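Local coordinates for mandelate racemase/muconate lactonizing enzyme family protein (Bradyrhizobium sp. ORS 278, PDB 3TOY) that belongs to the mandelate racemase/muconate lactonizing enzyme family of the enolase superfamily and binds calcium at carboxylates on its barrel, at residues D219-L224 with A269-W274; A227-R232 with A257-R262. All blocks are in the same frame, centred on the assembly; numbering follows the deposited sequence.

Interaction 1. Residues D219-L224 with A269-W274; sequences DFNQSL and AGENWW. With CA (calcium ion), chain E; ACT (acetate ion), chain F.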
loop_
_atom_site.group_PDB
_atom_site.type_symbol
_atom_site.label_atom_id
_atom_site.label_comp_id
_atom_site.label_asym_id
_atom_site.label_seq_id
_atom_site.Cartn_x
_atom_site.Cartn_y
_atom_site.Cartn_z
ATOM N N ASP A 219 16.362 -28.409 -1.369
ATOM C CA ASP A 219 15.089 -28.522 -0.690
ATOM C C ASP A 219 15.282 -28.583 0.820
ATOM O O ASP A 219 15.909 -29.513 1.333
ATOM C CB ASP A 219 14.367 -29.761 -1.227
ATOM C CG ASP A 219 12.968 -29.955 -0.656
ATOM O OD1 ASP A 219 12.506 -29.148 0.174
ATOM O OD2 ASP A 219 12.311 -30.932 -1.079
ATOM N N PHE A 220 14.769 -27.573 1.533
ATOM C CA PHE A 220 14.869 -27.510 2.993
ATOM C C PHE A 220 13.748 -28.253 3.702
ATOM O O PHE A 220 13.773 -28.398 4.934
ATOM C CB PHE A 220 14.918 -26.046 3.507
ATOM C CG PHE A 220 16.255 -25.378 3.322
ATOM C CD1 PHE A 220 17.388 -25.876 3.959
ATOM C CD2 PHE A 220 16.380 -24.237 2.543
ATOM C CE1 PHE A 220 18.617 -25.281 3.806
ATOM C CE2 PHE A 220 17.643 -23.607 2.386
ATOM C CZ PHE A 220 18.753 -24.132 3.027
ATOM N N ASN A 221 12.747 -28.707 2.943
ATOM C CA ASN A 221 11.621 -29.432 3.543
ATOM C C ASN A 221 11.034 -28.747 4.774
ATOM O O ASN A 221 10.737 -29.400 5.771
ATOM C CB ASN A 221 12.008 -30.893 3.856
ATOM C CG ASN A 221 12.000 -31.760 2.610
ATOM O OD1 ASN A 221 13.048 -32.072 2.050
ATOM N ND2 ASN A 221 10.813 -32.082 2.135
ATOM N N GLN A 222 10.832 -27.425 4.691
ATOM C CA GLN A 222 10.120 -26.680 5.746
ATOM C C GLN A 222 10.874 -26.570 7.063
ATOM O O GLN A 222 10.282 -26.219 8.093
ATOM C CB GLN A 222 8.758 -27.297 6.032
ATOM C CG GLN A 222 7.888 -27.583 4.795
ATOM C CD GLN A 222 6.608 -28.264 5.181
ATOM O OE1 GLN A 222 5.731 -27.659 5.820
ATOM N NE2 GLN A 222 6.480 -29.546 4.812
ATOM N N SER A 223 12.179 -26.812 7.030
ATOM C CA SER A 223 12.914 -27.030 8.279
ATOM C C SER A 223 13.432 -25.749 8.946
ATOM O O SER A 223 13.914 -25.796 10.076
ATOM C CB SER A 223 14.058 -28.015 8.049
ATOM O OG SER A 223 14.982 -27.510 7.072
ATOM N N LEU A 224 13.343 -24.612 8.263
ATOM C CA LEU A 224 13.885 -23.365 8.827
ATOM C C LEU A 224 12.783 -22.385 9.202
ATOM O O LEU A 224 11.647 -22.563 8.792
ATOM C CB LEU A 224 14.825 -22.694 7.826
ATOM C CG LEU A 224 15.927 -23.585 7.252
ATOM C CD1 LEU A 224 16.801 -22.798 6.284
ATOM C CD2 LEU A 224 16.762 -24.108 8.423
ATOM N N ALA A 269 7.898 -23.474 -3.912
ATOM C CA ALA A 269 7.004 -24.003 -2.877
ATOM C C ALA A 269 5.762 -24.542 -3.534
ATOM O O ALA A 269 5.616 -24.451 -4.738
ATOM C CB ALA A 269 6.646 -22.919 -1.828
ATOM N N GLY A 270 4.848 -25.096 -2.750
ATOM C CA GLY A 270 3.543 -25.463 -3.324
ATOM C C GLY A 270 3.169 -26.936 -3.249
ATOM O O GLY A 270 1.993 -27.289 -3.399
ATOM N N GLU A 271 4.135 -27.797 -2.969
ATOM C CA GLU A 271 3.823 -29.239 -3.006
ATOM C C GLU A 271 2.897 -29.640 -1.874
ATOM O O GLU A 271 2.342 -30.736 -1.886
ATOM C CB GLU A 271 5.101 -30.076 -2.934
ATOM C CG GLU A 271 5.721 -30.180 -1.530
ATOM C CD GLU A 271 7.169 -30.638 -1.601
ATOM O OE1 GLU A 271 7.946 -30.026 -2.351
ATOM O OE2 GLU A 271 7.539 -31.603 -0.904
ATOM N N ASN A 272 2.738 -28.768 -0.877
ATOM C CA ASN A 272 1.871 -29.080 0.242
ATOM C C ASN A 272 0.616 -28.205 0.389
ATOM O O ASN A 272 -0.140 -28.365 1.365
ATOM C CB ASN A 272 2.694 -29.129 1.549
ATOM C CG ASN A 272 3.648 -30.297 1.555
ATOM O OD1 ASN A 272 3.229 -31.402 1.248
ATOM N ND2 ASN A 272 4.930 -30.057 1.825
ATOM N N TRP A 273 0.367 -27.321 -0.583
ATOM C CA TRP A 273 -0.806 -26.464 -0.549
ATOM C C TRP A 273 -2.035 -27.178 -1.120
ATOM O O TRP A 273 -1.928 -28.068 -1.990
ATOM C CB TRP A 273 -0.565 -25.130 -1.279
ATOM C CG TRP A 273 0.597 -24.348 -0.718
ATOM C CD1 TRP A 273 1.079 -24.410 0.558
ATOM C CD2 TRP A 273 1.390 -23.361 -1.400
ATOM N NE1 TRP A 273 2.148 -23.540 0.700
ATOM C CE2 TRP A 273 2.345 -22.883 -0.482
ATOM C CE3 TRP A 273 1.384 -22.835 -2.703
ATOM C CZ2 TRP A 273 3.308 -21.930 -0.825
ATOM C CZ3 TRP A 273 2.359 -21.866 -3.050
ATOM C CH2 TRP A 273 3.293 -21.438 -2.113
ATOM N N TRP A 274 -3.196 -26.781 -0.634
ATOM C CA TRP A 274 -4.446 -27.520 -0.897
ATOM C C TRP A 274 -5.339 -26.825 -1.914
ATOM O O TRP A 274 -5.866 -25.749 -1.632
ATOM C CB TRP A 274 -5.218 -27.732 0.434
ATOM C CG TRP A 274 -4.434 -28.573 1.389
ATOM C CD1 TRP A 274 -3.737 -28.158 2.481
ATOM C CD2 TRP A 274 -4.224 -30.000 1.288
ATOM N NE1 TRP A 274 -3.099 -29.240 3.071
ATOM C CE2 TRP A 274 -3.407 -30.380 2.365
ATOM C CE3 TRP A 274 -4.661 -30.983 0.383
ATOM C CZ2 TRP A 274 -2.994 -31.705 2.566
ATOM C CZ3 TRP A 274 -4.262 -32.319 0.586
ATOM C CH2 TRP A 274 -3.443 -32.658 1.671
HETATM CA CA CA E . 10.002 -31.119 -1.712
HETATM C C ACT F . 9.545 -34.342 -0.545
HETATM O O ACT F . 9.238 -34.810 -1.670
HETATM O OXT ACT F . 10.236 -33.302 -0.545
HETATM C CH3 ACT F . 9.114 -34.987 0.744
HETATM O O HOH W 1 9.943 -29.605 -0.021
HETATM O O HOH W 2 10.253 -32.938 -3.338
#
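D219 turns CG away from its own N (chi1 -176°), which places OD2 on the calcium ion that E271 also binds; in E271 a chi1 of 77° tucks CG over the backbone, and a straight chain then carries the carboxylate to the metal. D219 gives a single oxygen, OD2 at 2.4 Å from the calcium, whereas E271 chelates it with both, OE1 at 2.4 Å and OE2 at 2.6 Å. E245 adds the third protein carboxylate, and an acetate and two waters complete the shell. This is the metal site at the C-terminal ends of barrel strands 215-219, 243-245 and 267-269, the place where enolase-superfamily proteins carry their metal ligands. The cation probably offsets the repulsion among the gathered acids. D219 OD1 accepts from N221 N at 2.8 Å, an Asx turn that steadies the carboxylate, and from a calcium-bound water. N221 ND2 donates nearly straight to acetate OXT. Farther out, the amides of Q222 and N272 lie obliquely, planes 37° apart; Q222 NE2 and N272 ND2, 3.4 Å apart, are both donors. Their polar ends are engaged elsewhere, Q222 OE1 by Q250 N and R115 of a second subunit, N272 by K297 and E246.

Interaction 2. Residues A227-R232 with A257-R262; sequences AEATRR and AAVRER. With CA (calcium ion), chain I; P4C (O-acetaldehydyl-hexaethylene glycol), chain N.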
loop_
_atom_site.group_PDB
_atom_site.type_symbol
_atom_site.label_atom_id
_atom_site.label_comp_id
_atom_site.label_asym_id
_atom_site.label_seq_id
_atom_site.Cartn_x
_atom_site.Cartn_y
_atom_site.Cartn_z
ATOM N N ALA A 227 13.958 -16.024 9.381
ATOM C CA ALA A 227 15.246 -15.356 9.566
ATOM C C ALA A 227 16.411 -16.314 9.222
ATOM O O ALA A 227 17.384 -15.924 8.566
ATOM C CB ALA A 227 15.392 -14.804 11.007
ATOM N N GLU A 228 16.304 -17.564 9.655
ATOM C CA GLU A 228 17.393 -18.507 9.370
ATOM C C GLU A 228 17.469 -18.856 7.884
ATOM O O GLU A 228 18.565 -18.996 7.316
ATOM C CB GLU A 228 17.278 -19.767 10.224
ATOM C CG GLU A 228 18.421 -20.772 9.983
ATOM C CD GLU A 228 19.821 -20.279 10.407
ATOM O OE1 GLU A 228 19.948 -19.238 11.103
ATOM O OE2 GLU A 228 20.814 -20.967 10.068
ATOM N N ALA A 229 16.311 -18.994 7.246
ATOM C CA ALA A 229 16.296 -19.268 5.815
ATOM C C ALA A 229 16.989 -18.124 5.085
ATOM O O ALA A 229 17.833 -18.324 4.223
ATOM C CB ALA A 229 14.863 -19.441 5.317
ATOM N N THR A 230 16.631 -16.896 5.429
ATOM C CA THR A 230 17.293 -15.748 4.808
ATOM C C THR A 230 18.819 -15.765 4.972
ATOM O O THR A 230 19.552 -15.480 4.027
ATOM C CB THR A 230 16.710 -14.424 5.351
ATOM O OG1 THR A 230 15.411 -14.248 4.776
ATOM C CG2 THR A 230 17.569 -13.241 4.925
ATOM N N ARG A 231 19.267 -16.067 6.181
ATOM C CA ARG A 231 20.693 -16.142 6.499
ATOM C C ARG A 231 21.388 -17.235 5.668
ATOM O O ARG A 231 22.426 -17.000 5.064
ATOM C CB ARG A 231 20.886 -16.427 7.997
ATOM C CG ARG A 231 22.291 -16.074 8.481
ATOM C CD ARG A 231 22.515 -16.430 9.959
ATOM N NE ARG A 231 22.433 -17.872 10.145
ATOM C CZ ARG A 231 23.492 -18.685 10.084
ATOM N NH1 ARG A 231 24.697 -18.178 9.873
ATOM N NH2 ARG A 231 23.336 -19.996 10.224
ATOM N N ARG A 232 20.807 -18.431 5.632
ATOM C CA ARG A 232 21.447 -19.523 4.879
ATOM C C ARG A 232 21.456 -19.253 3.386
ATOM O O ARG A 232 22.453 -19.528 2.702
ATOM C CB ARG A 232 20.739 -20.850 5.131
ATOM C CG ARG A 232 20.769 -21.256 6.610
ATOM C CD ARG A 232 20.712 -22.775 6.809
ATOM N NE ARG A 232 20.682 -23.103 8.235
ATOM C CZ ARG A 232 20.700 -24.336 8.732
ATOM N NH1 ARG A 232 20.785 -25.386 7.923
ATOM N NH2 ARG A 232 20.642 -24.522 10.048
ATOM N N ALA A 257 6.842 -15.376 1.950
ATOM C CA ALA A 257 6.919 -14.097 1.241
ATOM C C ALA A 257 8.069 -13.239 1.759
ATOM O O ALA A 257 8.765 -12.574 0.993
ATOM C CB ALA A 257 5.565 -13.331 1.378
ATOM N N ALA A 258 8.278 -13.257 3.068
ATOM C CA ALA A 258 9.361 -12.469 3.634
ATOM C C ALA A 258 10.732 -13.007 3.191
ATOM O O ALA A 258 11.645 -12.234 2.872
ATOM C CB ALA A 258 9.243 -12.447 5.146
ATOM N N VAL A 259 10.874 -14.332 3.149
ATOM C CA VAL A 259 12.112 -14.922 2.611
ATOM C C VAL A 259 12.268 -14.547 1.149
ATOM O O VAL A 259 13.341 -14.109 0.708
ATOM C CB VAL A 259 12.119 -16.457 2.777
ATOM C CG1 VAL A 259 13.374 -17.095 2.102
ATOM C CG2 VAL A 259 12.064 -16.823 4.268
ATOM N N ARG A 260 11.194 -14.703 0.386
ATOM C CA ARG A 260 11.265 -14.393 -1.032
ATOM C C ARG A 260 11.729 -12.958 -1.280
ATOM O O ARG A 260 12.550 -12.691 -2.172
ATOM C CB ARG A 260 9.891 -14.564 -1.649
ATOM C CG ARG A 260 9.848 -14.316 -3.162
ATOM C CD ARG A 260 8.411 -14.283 -3.630
ATOM N NE ARG A 260 8.330 -13.922 -5.041
ATOM C CZ ARG A 260 7.251 -13.373 -5.598
ATOM N NH1 ARG A 260 6.188 -13.118 -4.860
ATOM N NH2 ARG A 260 7.236 -13.072 -6.891
ATOM N N GLU A 261 11.166 -12.024 -0.514
ATOM C CA GLU A 261 11.517 -10.604 -0.670
ATOM C C GLU A 261 13.017 -10.317 -0.505
ATOM O O GLU A 261 13.579 -9.441 -1.181
ATOM C CB GLU A 261 10.676 -9.739 0.289
ATOM C CG GLU A 261 9.258 -9.466 -0.277
ATOM C CD GLU A 261 8.190 -9.152 0.800
ATOM O OE1 GLU A 261 8.527 -8.511 1.827
ATOM O OE2 GLU A 261 7.006 -9.538 0.605
ATOM N N ARG A 262 13.659 -11.055 0.383
ATOM C CA ARG A 262 15.077 -10.840 0.691
ATOM C C ARG A 262 16.000 -11.783 -0.083
ATOM O O ARG A 262 17.211 -11.575 -0.137
ATOM C CB ARG A 262 15.276 -11.071 2.198
ATOM C CG ARG A 262 14.737 -9.914 3.079
ATOM C CD ARG A 262 15.743 -8.763 3.067
ATOM N NE ARG A 262 16.175 -8.402 4.420
ATOM C CZ ARG A 262 17.355 -8.726 4.950
ATOM N NH1 ARG A 262 18.258 -9.410 4.245
ATOM N NH2 ARG A 262 17.638 -8.358 6.193
HETATM CA CA CA I . 13.618 -12.503 -4.279
HETATM O O1 P4C N . 16.295 -17.675 13.284
HETATM C C2 P4C N . 16.471 -17.628 14.709
HETATM C C3 P4C N . 17.136 -18.925 15.154
HETATM O O4 P4C N . 16.304 -19.537 16.125
HETATM C C5 P4C N . 16.624 -20.909 16.324
HETATM C C6 P4C N . 16.928 -21.101 17.802
HETATM O O7 P4C N . 18.246 -20.617 18.070
HETATM C C8 P4C N . 18.550 -20.708 19.464
HETATM C C9 P4C N . 19.936 -20.153 19.719
HETATM O O10 P4C N . 20.860 -21.036 19.099
HETATM C C11 P4C N . 22.195 -20.682 19.429
HETATM C C12 P4C N . 23.133 -21.486 18.548
HETATM O O13 P4C N . 22.690 -21.386 17.197
HETATM C C14 P4C N . 23.616 -21.985 16.288
HETATM C C15 P4C N . 23.224 -21.592 14.871
HETATM O O16 P4C N . 23.572 -20.226 14.672
HETATM C C17 P4C N . 22.819 -19.590 13.643
HETATM C C18 P4C N . 23.152 -18.102 13.663
HETATM O O19 P4C N . 24.522 -17.905 13.313
HETATM C C20 P4C N . 24.941 -16.545 13.441
HETATM C C21 P4C N . 26.445 -16.425 13.211
HETATM O O22 P4C N . 27.171 -16.995 14.306
HETATM O O HOH W 3 15.798 -14.552 2.102
HETATM O O HOH W 4 13.672 -10.304 -4.302
HETATM O O HOH W 5 13.485 -14.845 -4.552
HETATM O O HOH W 6 11.597 -12.541 -5.816
#
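T230, which has the most surface buried here, points its two branches at different residues of helix 253-262. Its OG1 lies against the backbone of V259, 4.0 Å from V259 CA, while CG2, anti to the backbone N (chi1 -74° for OG1), reaches R262. A water joins the two helices at this point: it is 2.7 Å from T230 OG1 and donates to V259 O at 2.9 Å, giving the hydroxyl and the carbonyl a shared partner. V259, second in buried surface, sets CG2 4.0 Å from A229 CB, an apolar contact next to the water bridge; its side chain also packs on P226, I233 and I267. R262 closes the contact at its more exposed end. Its chain bends at chi2 and chi3 and crosses T230 at about a right angle, bringing NH1 to 4.0 Å from T230 CG2. Helices 226-236 and 253-262 are neighbours in the outer layer of the (beta/alpha)-barrel, following strands 215-219 and 243-245; the short segments run nearly parallel, 23° apart with axes 9.3 Å from each other. Away from V259, E228 is gripped by two arginines of its own helix. R231 comes side-on, NE to OE1 and NH2 to OE2, while R232 NE uses the anti lone pair of OE2, almost straight at 173°. This holds the R231 guanidinium, one face of which lies against O19 of the o-acetaldehydyl-hexaethylene glycol, and R232 continues to D199 in a further salt bridge. On helix 253-262, R260 O binds a second calcium ion together with S263 O and three waters, while the R260 side chain reaches D289 and G286.

In the fold
Both contacts lie in the C-terminal barrel region on the same side of the chain's centre, about 14 Å apart between centres. Interaction 1 joins loops that follow strands 215-219 and 267-269; interaction 2 pairs two helices that fall between those loops in the chain. L224, at the end of segment 219-224, connects them: its CD1 packs 3.6 Å from A229 CA and 3.9 Å from R232 CD. The loop leaving strand 215-219 after D219 runs into helix 226-236. Interaction 1 supplies D219 and E271, two of the metal site's three carboxylates, E245 being the third; interaction 2, about 24 Å from the chain centre, lies on the outer helices, beside a separate calcium bound through backbone carbonyls.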